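Local coordinates for glycine cleavage system H protein 1 (Mycobacterium marinum, PDB 3TZU) that probably shuttles the methylamine group of glycine from the P protein to the T protein of the glycine cleavage system on a covalently bound lipoyl cofactor, at residues Glu21-Ala26 against Gly34-Gly39; Val52-Pro57 against Asp98-Ile103; Ala83-Gln88 against Thr119-Leu124. One frame throughout, in Å; residues are numbered along the deposited sequence.

Contact 1: Glu21-Ala26 against Gly34-Gly39; sequences EWIDIA and GPVRVG
The indole of W22 lies flat over the backbone of G39, on the neighbouring antiparallel strand. CA of G39 sits 3.7 Å from the centroid of the five-membered ring of W22, 26° off the ring normal, a CH-pi contact over the face, and the V38-G39 peptide lies over the same face, G39 N above the ring centre. The first torsion of W22 makes this possible: CG stands between the backbone N and the carbonyl carbon (chi1 55°), which folds the ring back across the partner strand. G39, with no side chain, lets the indole lie directly on the backbone. R14 adds a cation-pi contact to the ring, and Y108 and W112 pack around it.

W22 and G39 form a hydrogen-bonded pair, W22 N giving to G39 O at 2.9 Å and G39 N to W22 O at 3.1 Å. This pairing joins strands 21-23 and 36-40 in the five-stranded antiparallel sheet of the H protein, which continues through strand 114-118. Beyond the non-hydrogen-bonded pair I23 and V38, D24 N reaches R37 O at 3.0 Å, almost in line with the C=O bond, as the chain turns away in an inverse gamma turn centred on D24.

I23 and V38 project from the other face. With CG1 anti to its backbone N (chi1 -179°), I23 brings CD1 against two valine methyls, 3.8 Å from CG2 of V36 and 4.0 Å from CG2 of V38. CG1 of V36 turns instead to the D24 carbonyl oxygen. The carboxylate of E21 passes V38, OE1 lying 3.6 Å from CG1, while OE2 accepts a hydrogen bond from I82 N. D24 and R37 lie side by side without pairing with each other; R37 also makes a cation-pi contact with W112.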
ATOM      1  N   GLU A  21       3.466  -5.957  -8.214  1.00 20.96           N
ATOM      2  CA  GLU A  21       3.699  -5.680  -9.602  1.00 21.33           C
ATOM      3  C   GLU A  21       3.211  -6.813 -10.456  1.00 21.40           C
ATOM      4  O   GLU A  21       2.949  -7.897  -9.961  1.00 21.43           O
ATOM      5  CB  GLU A  21       5.178  -5.421  -9.837  1.00 21.90           C
ATOM      6  CG  GLU A  21       5.598  -4.177  -9.093  1.00 22.17           C
ATOM      7  CD  GLU A  21       6.999  -3.696  -9.354  1.00 22.62           C
ATOM      8  OE1 GLU A  21       7.538  -3.854 -10.456  1.00 23.09           O
ATOM      9  OE2 GLU A  21       7.556  -3.088  -8.419  1.00 24.26           O
ATOM     10  N   TRP A  22       3.082  -6.532 -11.744  1.00 21.52           N
ATOM     11  CA  TRP A  22       2.852  -7.553 -12.748  1.00 22.61           C
ATOM     12  C   TRP A  22       3.904  -7.477 -13.812  1.00 23.46           C
ATOM     13  O   TRP A  22       4.506  -6.440 -14.003  1.00 23.56           O
ATOM     14  CB  TRP A  22       1.442  -7.451 -13.363  1.00 22.99           C
ATOM     15  CG  TRP A  22       1.096  -6.111 -13.947  1.00 23.04           C
ATOM     16  CD1 TRP A  22       0.412  -5.057 -13.315  1.00 22.58           C
ATOM     17  CD2 TRP A  22       1.418  -5.603 -15.297  1.00 24.04           C
ATOM     18  NE1 TRP A  22       0.291  -3.985 -14.154  1.00 23.33           N
ATOM     19  CE2 TRP A  22       0.873  -4.242 -15.362  1.00 24.07           C
ATOM     20  CE3 TRP A  22       2.053  -6.124 -16.412  1.00 24.92           C
ATOM     21  CZ2 TRP A  22       0.975  -3.468 -16.502  1.00 25.36           C
ATOM     22  CZ3 TRP A  22       2.171  -5.320 -17.553  1.00 26.19           C
ATOM     23  CH2 TRP A  22       1.637  -4.034 -17.604  1.00 26.44           C
ATOM     24  N   ILE A  23       4.119  -8.582 -14.514  1.00 24.66           N
ATOM     25  CA  ILE A  23       4.990  -8.636 -15.698  1.00 26.11           C
ATOM     26  C   ILE A  23       4.240  -9.497 -16.720  1.00 28.42           C
ATOM     27  O   ILE A  23       3.633 -10.511 -16.355  1.00 27.92           O
ATOM     28  CB  ILE A  23       6.394  -9.212 -15.367  1.00 25.57           C
ATOM     29  CG1 ILE A  23       7.283  -9.224 -16.607  1.00 26.95           C
ATOM     30  CG2 ILE A  23       6.300 -10.607 -14.776  1.00 25.46           C
ATOM     31  CD1 ILE A  23       8.782  -9.260 -16.325  1.00 26.66           C
ATOM     32  N   ASP A  24       4.250  -9.068 -17.983  1.00 30.77           N
ATOM     33  CA  ASP A  24       3.503  -9.750 -19.040  1.00 33.46           C
ATOM     34  C   ASP A  24       4.230 -10.962 -19.571  1.00 34.39           C
ATOM     35  O   ASP A  24       4.591 -10.998 -20.715  1.00 35.76           O
ATOM     36  CB  ASP A  24       3.198  -8.793 -20.225  1.00 35.43           C
ATOM     37  CG  ASP A  24       1.975  -7.951 -19.980  1.00 35.31           C
ATOM     38  OD1 ASP A  24       1.114  -8.398 -19.176  1.00 35.75           O
ATOM     39  OD2 ASP A  24       1.856  -6.862 -20.563  1.00 35.84           O
ATOM     40  N   ILE A  25       4.456 -11.932 -18.703  1.00 34.06           N
ATOM     41  CA  ILE A  25       4.775 -13.280 -19.084  1.00 35.47           C
ATOM     42  C   ILE A  25       3.592 -14.088 -18.565  1.00 36.26           C
ATOM     43  O   ILE A  25       3.229 -14.007 -17.370  1.00 34.25           O
ATOM     44  CB  ILE A  25       6.063 -13.767 -18.406  1.00 35.38           C
ATOM     45  CG1 ILE A  25       7.275 -12.880 -18.772  1.00 35.87           C
ATOM     46  CG2 ILE A  25       6.364 -15.197 -18.793  1.00 36.81           C
ATOM     47  CD1 ILE A  25       8.448 -13.016 -17.813  1.00 34.91           C
ATOM     48  N   ALA A  26       2.963 -14.840 -19.459  1.00 38.87           N
ATOM     49  CA  ALA A  26       1.896 -15.752 -19.068  1.00 40.10           C
ATOM     50  C   ALA A  26       2.441 -16.783 -18.099  1.00 40.36           C
ATOM     51  O   ALA A  26       3.542 -17.275 -18.278  1.00 40.41           O
ATOM     52  CB  ALA A  26       1.297 -16.435 -20.285  1.00 42.38           C
ATOM     53  N   GLY A  34      11.592 -11.237 -26.731  1.00 67.83           N
ATOM     54  CA  GLY A  34      11.245  -9.817 -26.932  1.00 64.00           C
ATOM     55  C   GLY A  34      10.859  -9.100 -25.634  1.00 57.69           C
ATOM     56  O   GLY A  34      10.620  -9.751 -24.624  1.00 55.56           O
ATOM     57  N   PRO A  35      10.828  -7.750 -25.648  1.00 54.08           N
ATOM     58  CA  PRO A  35      10.526  -6.928 -24.469  1.00 49.22           C
ATOM     59  C   PRO A  35       9.122  -7.129 -23.870  1.00 46.24           C
ATOM     60  O   PRO A  35       8.136  -7.113 -24.618  1.00 47.40           O
ATOM     61  CB  PRO A  35      10.648  -5.491 -24.991  1.00 50.93           C
ATOM     62  CG  PRO A  35      10.728  -5.594 -26.491  1.00 54.71           C
ATOM     63  CD  PRO A  35      11.312  -6.932 -26.773  1.00 55.84           C
ATOM     64  N   VAL A  36       9.043  -7.288 -22.543  1.00 40.53           N
ATOM     65  CA  VAL A  36       7.753  -7.460 -21.852  1.00 38.04           C
ATOM     66  C   VAL A  36       7.487  -6.335 -20.878  1.00 34.53           C
ATOM     67  O   VAL A  36       8.381  -5.910 -20.154  1.00 32.42           O
ATOM     68  CB  VAL A  36       7.635  -8.799 -21.097  1.00 36.68           C
ATOM     69  CG1 VAL A  36       7.593  -9.959 -22.118  1.00 39.10           C
ATOM     70  CG2 VAL A  36       8.754  -8.943 -20.091  1.00 35.16           C
ATOM     71  N   ARG A  37       6.257  -5.836 -20.900  1.00 33.28           N
ATOM     72  CA  ARG A  37       5.879  -4.728 -20.015  1.00 31.39           C
ATOM     73  C   ARG A  37       5.718  -5.167 -18.534  1.00 28.17           C
ATOM     74  O   ARG A  37       5.414  -6.326 -18.238  1.00 27.06           O
ATOM     75  CB  ARG A  37       4.612  -4.012 -20.531  1.00 32.59           C
ATOM     76  CG  ARG A  37       4.735  -3.422 -21.947  1.00 35.06           C
ATOM     77  CD  ARG A  37       3.429  -2.776 -22.415  1.00 36.33           C
ATOM     78  NE  ARG A  37       3.651  -1.975 -23.613  1.00 39.05           N
ATOM     79  CZ  ARG A  37       2.753  -1.186 -24.213  1.00 40.85           C
ATOM     80  NH1 ARG A  37       1.523  -1.046 -23.742  1.00 40.33           N
ATOM     81  NH2 ARG A  37       3.096  -0.525 -25.314  1.00 43.26           N
ATOM     82  N   VAL A  38       5.988  -4.211 -17.636  1.00 26.23           N
ATOM     83  CA  VAL A  38       5.847  -4.374 -16.207  1.00 24.12           C
ATOM     84  C   VAL A  38       4.999  -3.211 -15.728  1.00 23.41           C
ATOM     85  O   VAL A  38       5.098  -2.119 -16.316  1.00 24.49           O
ATOM     86  CB  VAL A  38       7.194  -4.261 -15.471  1.00 23.35           C
ATOM     87  CG1 VAL A  38       6.971  -4.225 -13.942  1.00 21.96           C
ATOM     88  CG2 VAL A  38       8.145  -5.361 -15.890  1.00 24.00           C
ATOM     89  N   GLY A  39       4.190  -3.442 -14.686  1.00 21.80           N
ATOM     90  CA  GLY A  39       3.389  -2.393 -14.057  1.00 21.17           C
ATOM     91  C   GLY A  39       3.001  -2.722 -12.625  1.00 19.75           C
ATOM     92  O   GLY A  39       3.473  -3.712 -12.045  1.00 19.13           O
TER
HETATM   93  O   HOH W   1       4.353  -6.712 -22.895  1.00 34.18           O

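Contact 2: Val52-Pro57 against Asp98-Ile103; sequences VFVQLP and DDPATI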
ATOM      1  N   VAL A  52       0.895  10.891  -7.528  1.00 25.85           N
ATOM      2  CA  VAL A  52       1.372  12.226  -7.871  1.00 26.65           C
ATOM      3  C   VAL A  52       2.747  12.267  -8.546  1.00 26.34           C
ATOM      4  O   VAL A  52       3.041  13.214  -9.264  1.00 28.07           O
ATOM      5  CB  VAL A  52       1.290  13.196  -6.677  1.00 26.68           C
ATOM      6  CG1 VAL A  52      -0.176  13.448  -6.356  1.00 27.32           C
ATOM      7  CG2 VAL A  52       2.027  12.647  -5.457  1.00 25.07           C
ATOM      8  N   PHE A  53       3.568  11.237  -8.359  1.00 24.86           N
ATOM      9  CA  PHE A  53       4.920  11.229  -8.938  1.00 24.44           C
ATOM     10  C   PHE A  53       5.362   9.803  -9.197  1.00 23.77           C
ATOM     11  O   PHE A  53       5.037   8.894  -8.427  1.00 22.32           O
ATOM     12  CB  PHE A  53       5.900  11.942  -7.995  1.00 23.91           C
ATOM     13  CG  PHE A  53       7.341  11.915  -8.448  1.00 23.64           C
ATOM     14  CD1 PHE A  53       7.756  12.639  -9.560  1.00 24.92           C
ATOM     15  CD2 PHE A  53       8.289  11.222  -7.721  1.00 22.53           C
ATOM     16  CE1 PHE A  53       9.079  12.621  -9.971  1.00 25.29           C
ATOM     17  CE2 PHE A  53       9.620  11.202  -8.127  1.00 23.06           C
ATOM     18  CZ  PHE A  53      10.019  11.905  -9.246  1.00 24.25           C
ATOM     19  N   VAL A  54       6.073   9.621 -10.311  1.00 24.90           N
ATOM     20  CA  VAL A  54       6.555   8.324 -10.746  1.00 25.16           C
ATOM     21  C   VAL A  54       7.968   8.523 -11.281  1.00 27.15           C
ATOM     22  O   VAL A  54       8.223   9.488 -12.030  1.00 29.12           O
ATOM     23  CB  VAL A  54       5.659   7.699 -11.838  1.00 25.48           C
ATOM     24  CG1 VAL A  54       6.262   6.394 -12.321  1.00 25.06           C
ATOM     25  CG2 VAL A  54       4.232   7.473 -11.326  1.00 24.72           C
ATOM     26  N   GLN A  55       8.877   7.634 -10.859  1.00 27.67           N
ATOM     27  CA  GLN A  55      10.297   7.661 -11.228  1.00 29.38           C
ATOM     28  C   GLN A  55      10.648   6.309 -11.786  1.00 28.45           C
ATOM     29  O   GLN A  55      10.483   5.293 -11.132  1.00 26.08           O
ATOM     30  CB  GLN A  55      11.152   7.994  -9.987  1.00 30.94           C
ATOM     31  CG  GLN A  55      12.663   7.894 -10.141  1.00 33.01           C
ATOM     32  CD  GLN A  55      13.391   8.972  -9.338  1.00 35.71           C
ATOM     33  OE1 GLN A  55      14.021   9.865  -9.928  1.00 38.11           O
ATOM     34  NE2 GLN A  55      13.264   8.937  -7.996  1.00 35.61           N
ATOM     35  N   LEU A  56      11.122   6.302 -13.022  1.00 30.12           N
ATOM     36  CA  LEU A  56      11.384   5.057 -13.731  1.00 30.59           C
ATOM     37  C   LEU A  56      12.848   4.931 -14.006  1.00 31.57           C
ATOM     38  O   LEU A  56      13.571   5.911 -13.979  1.00 33.57           O
ATOM     39  CB  LEU A  56      10.601   5.009 -15.046  1.00 31.66           C
ATOM     40  CG  LEU A  56       9.093   5.160 -14.808  1.00 31.16           C
ATOM     41  CD1 LEU A  56       8.374   5.313 -16.137  1.00 33.01           C
ATOM     42  CD2 LEU A  56       8.529   3.987 -14.022  1.00 28.86           C
ATOM     43  N   PRO A  57      13.301   3.708 -14.273  1.00 32.50           N
ATOM     44  CA  PRO A  57      14.656   3.535 -14.772  1.00 34.19           C
ATOM     45  C   PRO A  57      14.803   4.085 -16.175  1.00 36.48           C
ATOM     46  O   PRO A  57      13.813   4.244 -16.888  1.00 35.90           O
ATOM     47  CB  PRO A  57      14.832   2.020 -14.794  1.00 34.06           C
ATOM     48  CG  PRO A  57      13.457   1.458 -14.843  1.00 32.83           C
ATOM     49  CD  PRO A  57      12.586   2.427 -14.122  1.00 31.68           C
ATOM     50  N   ASP A  98       4.220  11.418 -16.864  1.00 37.67           N
ATOM     51  CA  ASP A  98       3.666  12.756 -17.017  1.00 39.95           C
ATOM     52  C   ASP A  98       2.302  12.930 -16.381  1.00 40.41           C
ATOM     53  O   ASP A  98       2.031  13.972 -15.819  1.00 41.38           O
ATOM     54  CB  ASP A  98       3.565  13.134 -18.482  1.00 43.00           C
ATOM     55  CG  ASP A  98       4.898  13.516 -19.081  1.00 44.20           C
ATOM     56  OD1 ASP A  98       5.919  13.522 -18.364  1.00 43.43           O
ATOM     57  OD2 ASP A  98       4.919  13.805 -20.277  1.00 46.42           O
ATOM     58  N   ASP A  99       1.441  11.926 -16.484  1.00 40.76           N
ATOM     59  CA  ASP A  99       0.086  12.006 -15.924  1.00 41.21           C
ATOM     60  C   ASP A  99      -0.153  10.777 -15.066  1.00 38.20           C
ATOM     61  O   ASP A  99      -0.818   9.847 -15.484  1.00 38.32           O
ATOM     62  CB  ASP A  99      -0.957  12.122 -17.045  1.00 44.26           C
ATOM     63  CG  ASP A  99      -2.400  12.299 -16.518  1.00 45.43           C
ATOM     64  OD1 ASP A  99      -2.622  12.540 -15.304  1.00 44.01           O
ATOM     65  OD2 ASP A  99      -3.328  12.187 -17.349  1.00 48.60           O
ATOM     66  N   PRO A 100       0.396  10.769 -13.853  1.00 36.23           N
ATOM     67  CA  PRO A 100       0.309   9.543 -13.073  1.00 34.76           C
ATOM     68  C   PRO A 100      -1.129   9.138 -12.698  1.00 35.21           C
ATOM     69  O   PRO A 100      -1.366   7.980 -12.411  1.00 34.52           O
ATOM     70  CB  PRO A 100       1.179   9.836 -11.841  1.00 33.39           C
ATOM     71  CG  PRO A 100       1.955  11.061 -12.183  1.00 33.96           C
ATOM     72  CD  PRO A 100       1.083  11.835 -13.116  1.00 35.93           C
ATOM     73  N   ALA A 101      -2.089  10.056 -12.772  1.00 37.56           N
ATOM     74  CA  ALA A 101      -3.511   9.669 -12.678  1.00 38.66           C
ATOM     75  C   ALA A 101      -3.912   8.544 -13.661  1.00 39.40           C
ATOM     76  O   ALA A 101      -4.808   7.746 -13.381  1.00 39.99           O
ATOM     77  CB  ALA A 101      -4.404  10.883 -12.853  1.00 40.57           C
ATOM     78  N   THR A 102      -3.241   8.463 -14.802  1.00 40.20           N
ATOM     79  CA  THR A 102      -3.499   7.382 -15.757  1.00 40.61           C
ATOM     80  C   THR A 102      -3.212   5.963 -15.197  1.00 37.85           C
ATOM     81  O   THR A 102      -3.872   4.994 -15.571  1.00 38.60           O
ATOM     82  CB  THR A 102      -2.688   7.594 -17.072  1.00 42.45           C
ATOM     83  OG1 THR A 102      -2.778   8.964 -17.492  1.00 44.95           O
ATOM     84  CG2 THR A 102      -3.256   6.718 -18.206  1.00 44.60           C
ATOM     85  N   ILE A 103      -2.221   5.832 -14.320  1.00 34.53           N
ATOM     86  CA  ILE A 103      -1.865   4.526 -13.780  1.00 32.26           C
ATOM     87  C   ILE A 103      -3.056   3.993 -12.950  1.00 32.31           C
ATOM     88  O   ILE A 103      -3.397   2.805 -13.010  1.00 31.76           O
ATOM     89  CB  ILE A 103      -0.613   4.604 -12.895  1.00 30.17           C
ATOM     90  CG1 ILE A 103       0.592   5.162 -13.678  1.00 30.64           C
ATOM     91  CG2 ILE A 103      -0.280   3.246 -12.301  1.00 28.30           C
ATOM     92  CD1 ILE A 103       1.664   5.786 -12.784  1.00 29.38           C
TER
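P100 brings its ring against the backbone of V52 and the side chain of V54, at the point where the chain passes from helix 94-98 toward helix 101-105. D99, the first residue to leave helical geometry, takes no part across the contact. Within the segment, D99 O accepts hydrogen bonds from T102 N and from T102 OG1, the latter at 2.9 Å and in the carbonyl plane, at the start of the next helical turn.

P100 follows, with CG 3.8 Å from V52 O and CB 3.9 Å from CG2 of V54; the ring and the valine side chain slide past one another in opposite directions. Strand 51-55 is an outer strand of the three-stranded antiparallel sheet that also holds strands 68-74 and 77-82, within the lipoyl-binding part of the H protein. K76, the predicted lipoyl attachment residue, carries no cofactor here, and its side chain is about 9 Å from that of V52.

One turn further on, I103 meets V54 tip to tip, CD1 lying 3.4 Å from CG2, closer than usual for two methyls. V54 keeps this CG2 anti to its own carbonyl carbon (chi1 176° for CG1), and the one methyl therefore serves both P100 and I103. L51 lies beside both of these residues, while L113 packs against I103.

Contact 3: Ala83-Gln88 against Thr119-Leu124; sequences APASGQ and TAVGEL. With ACT (acetate ion), chain E.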
ATOM      1  N   ALA A  83      11.988  -4.772  -9.214  1.00 23.62           N
ATOM      2  CA  ALA A  83      12.042  -5.425 -10.521  1.00 24.00           C
ATOM      3  C   ALA A  83      11.587  -6.885 -10.445  1.00 23.67           C
ATOM      4  O   ALA A  83      12.163  -7.666  -9.704  1.00 23.84           O
ATOM      5  CB  ALA A  83      13.472  -5.358 -11.063  1.00 24.83           C
ATOM      6  N   PRO A  84      10.537  -7.252 -11.183  1.00 23.41           N
ATOM      7  CA  PRO A  84      10.155  -8.658 -11.222  1.00 24.03           C
ATOM      8  C   PRO A  84      11.151  -9.527 -12.016  1.00 25.33           C
ATOM      9  O   PRO A  84      11.147 -10.754 -11.872  1.00 25.11           O
ATOM     10  CB  PRO A  84       8.800  -8.636 -11.950  1.00 23.88           C
ATOM     11  CG  PRO A  84       8.303  -7.258 -11.792  1.00 23.11           C
ATOM     12  CD  PRO A  84       9.522  -6.402 -11.818  1.00 23.16           C
ATOM     13  N   ALA A  85      11.993  -8.873 -12.829  1.00 26.32           N
ATOM     14  CA  ALA A  85      12.878  -9.571 -13.780  1.00 28.04           C
ATOM     15  C   ALA A  85      14.197  -8.826 -13.914  1.00 29.03           C
ATOM     16  O   ALA A  85      14.243  -7.605 -13.819  1.00 28.68           O
ATOM     17  CB  ALA A  85      12.187  -9.698 -15.136  1.00 28.33           C
ATOM     18  N   SER A  86      15.276  -9.579 -14.083  1.00 31.08           N
ATOM     19  CA  SER A  86      16.568  -9.025 -14.481  1.00 32.58           C
ATOM     20  C   SER A  86      16.558  -8.768 -15.997  1.00 33.81           C
ATOM     21  O   SER A  86      15.938  -9.520 -16.746  1.00 34.25           O
ATOM     22  CB  SER A  86      17.696 -10.007 -14.156  1.00 34.38           C
ATOM     23  OG  SER A  86      17.698 -10.375 -12.786  1.00 34.25           O
ATOM     24  N   GLY A  87      17.245  -7.716 -16.447  1.00 34.82           N
ATOM     25  CA  GLY A  87      17.359  -7.431 -17.885  1.00 36.44           C
ATOM     26  C   GLY A  87      17.610  -5.978 -18.254  1.00 36.56           C
ATOM     27  O   GLY A  87      17.876  -5.149 -17.388  1.00 35.92           O
ATOM     28  N   GLN A  88      17.520  -5.675 -19.548  1.00 37.38           N
ATOM     29  CA  GLN A  88      17.723  -4.323 -20.031  1.00 37.86           C
ATOM     30  C   GLN A  88      16.385  -3.613 -20.212  1.00 36.22           C
ATOM     31  O   GLN A  88      15.440  -4.179 -20.756  1.00 35.83           O
ATOM     32  CB  GLN A  88      18.499  -4.347 -21.350  1.00 40.94           C
ATOM     33  CG  GLN A  88      19.379  -3.147 -21.560  1.00 42.59           C
ATOM     34  CD  GLN A  88      20.235  -3.245 -22.819  1.00 46.25           C
ATOM     35  OE1 GLN A  88      20.754  -4.308 -23.166  1.00 47.93           O
ATOM     36  NE2 GLN A  88      20.399  -2.127 -23.494  1.00 47.83           N
ATOM     37  N   THR A 119      16.557 -11.421 -18.835  1.00 36.29           N
ATOM     38  CA  THR A 119      17.542 -12.498 -18.790  1.00 37.70           C
ATOM     39  C   THR A 119      17.243 -13.440 -17.637  1.00 36.58           C
ATOM     40  O   THR A 119      17.808 -14.512 -17.549  1.00 37.59           O
ATOM     41  CB  THR A 119      18.979 -11.956 -18.612  1.00 38.94           C
ATOM     42  OG1 THR A 119      19.031 -11.114 -17.453  1.00 37.01           O
ATOM     43  CG2 THR A 119      19.437 -11.172 -19.868  1.00 40.42           C
ATOM     44  N   ALA A 120      16.346 -13.031 -16.742  1.00 34.50           N
ATOM     45  CA  ALA A 120      15.986 -13.828 -15.594  1.00 33.70           C
ATOM     46  C   ALA A 120      14.723 -13.241 -14.960  1.00 31.79           C
ATOM     47  O   ALA A 120      14.437 -12.033 -15.118  1.00 30.96           O
ATOM     48  CB  ALA A 120      17.126 -13.846 -14.596  1.00 34.09           C
ATOM     49  N   VAL A 121      13.971 -14.094 -14.274  1.00 31.18           N
ATOM     50  CA  VAL A 121      12.800 -13.673 -13.537  1.00 29.74           C
ATOM     51  C   VAL A 121      12.951 -14.093 -12.071  1.00 29.62           C
ATOM     52  O   VAL A 121      13.502 -15.131 -11.781  1.00 30.86           O
ATOM     53  CB  VAL A 121      11.501 -14.250 -14.180  1.00 29.78           C
ATOM     54  CG1 VAL A 121      11.340 -13.708 -15.600  1.00 30.48           C
ATOM     55  CG2 VAL A 121      11.491 -15.778 -14.196  1.00 30.91           C
ATOM     56  N   GLY A 122      12.474 -13.271 -11.147  1.00 28.84           N
ATOM     57  CA  GLY A 122      12.356 -13.661  -9.728  1.00 28.86           C
ATOM     58  C   GLY A 122      11.132 -14.544  -9.474  1.00 29.38           C
ATOM     59  O   GLY A 122      10.580 -15.165 -10.397  1.00 29.30           O
ATOM     60  N   GLU A 123      10.745 -14.597  -8.197  1.00 29.61           N
ATOM     61  CA  GLU A 123       9.536 -15.268  -7.715  1.00 29.85           C
ATOM     62  C   GLU A 123       8.288 -14.661  -8.372  1.00 28.72           C
ATOM     63  O   GLU A 123       7.991 -13.489  -8.219  1.00 28.38           O
ATOM     64  CB  GLU A 123       9.449 -15.117  -6.193  1.00 29.39           C
ATOM     65  N   LEU A 124       7.589 -15.457  -9.152  1.00 29.12           N
ATOM     66  CA  LEU A 124       6.391 -14.995  -9.832  1.00 28.07           C
ATOM     67  C   LEU A 124       5.214 -15.834  -9.395  1.00 28.13           C
ATOM     68  O   LEU A 124       5.345 -17.030  -9.224  1.00 28.76           O
ATOM     69  CB  LEU A 124       6.550 -15.099 -11.342  1.00 28.36           C
ATOM     70  CG  LEU A 124       7.625 -14.203 -11.971  1.00 28.49           C
ATOM     71  CD1 LEU A 124       7.503 -14.206 -13.494  1.00 28.95           C
ATOM     72  CD2 LEU A 124       7.589 -12.779 -11.434  1.00 26.61           C
TER
HETATM   73  C   ACT E 134      21.064 -10.454 -11.914  1.00 46.36           C
HETATM   74  O   ACT E 134      21.172  -9.756 -12.947  1.00 45.67           O
HETATM   75  OXT ACT E 134      19.982 -10.975 -11.641  1.00 49.73           O
HETATM   76  CH3 ACT E 134      22.219 -10.694 -10.991  1.00 44.18           C
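A classic beta bulge shapes the short two-stranded antiparallel ladder between 85-86 and 120-121, T119 and A120 both facing S86. S86 N donates to A120 O at 2.8 Å, a bent bond with 130° at the hydrogen, and S86 O accepts from T119 N at 2.9 Å, a straighter one. In each, the donor stands well above the plane of the carbonyl it meets. The two acceptors S86 O and A120 O are thereby brought within 3.3 Å of one another.

At the other end of the ladder G122 N donates to P84 O at 2.9 Å, nearly straight at the hydrogen (165°), closing the pairing beyond the non-hydrogen-bonded pair A85 and V121. At the bulged end the chain turns a corner on both strands, at G87 and at T119; beyond it the two segments pair again as strands 88-92 and 114-118 of the five-stranded sheet. The backbone of G87 adopts a conformation readily open only to glycine.

Side chains of the ladder divide between its faces. A85 CB lies 4.1 Å from CG1 of V121, on the face that also meets I23 and I25. S86 and A120 share the opposite face, their CB atoms 3.9 Å apart. OG of S86 is turned anti to its own carbonyl carbon, beside the backbone N (chi1 -56°), and donates to OXT of an acetate ion, probably from the crystallisation liquor, at 2.6 Å; the same OG is also hydrogen-bonded to A65 N. T119 places OG1 near the S86 carbonyl group. Further along, L124 swings CD2 back toward P84, 4.3 Å from its CB.

In the fold
Contact 1 is the buried one of the three, whereas contacts 2 and 3 are each only partly buried. Contacts 1 and 3 join directly, their centres about 10 Å apart: E21 and V38 pack on P84, I23 on A85 and I25 on V121. Both rest on antiparallel backbone pairing, but contact 1 adds an aromatic face and a cluster of aliphatic side chains, while contact 3 relies on mostly small residues and a bulge near the surface. Contact 2 stands apart, on the opposite side of the chain's centre from either, and joins an outer strand to a helical turn through apolar packing, without backbone pairing between its segments.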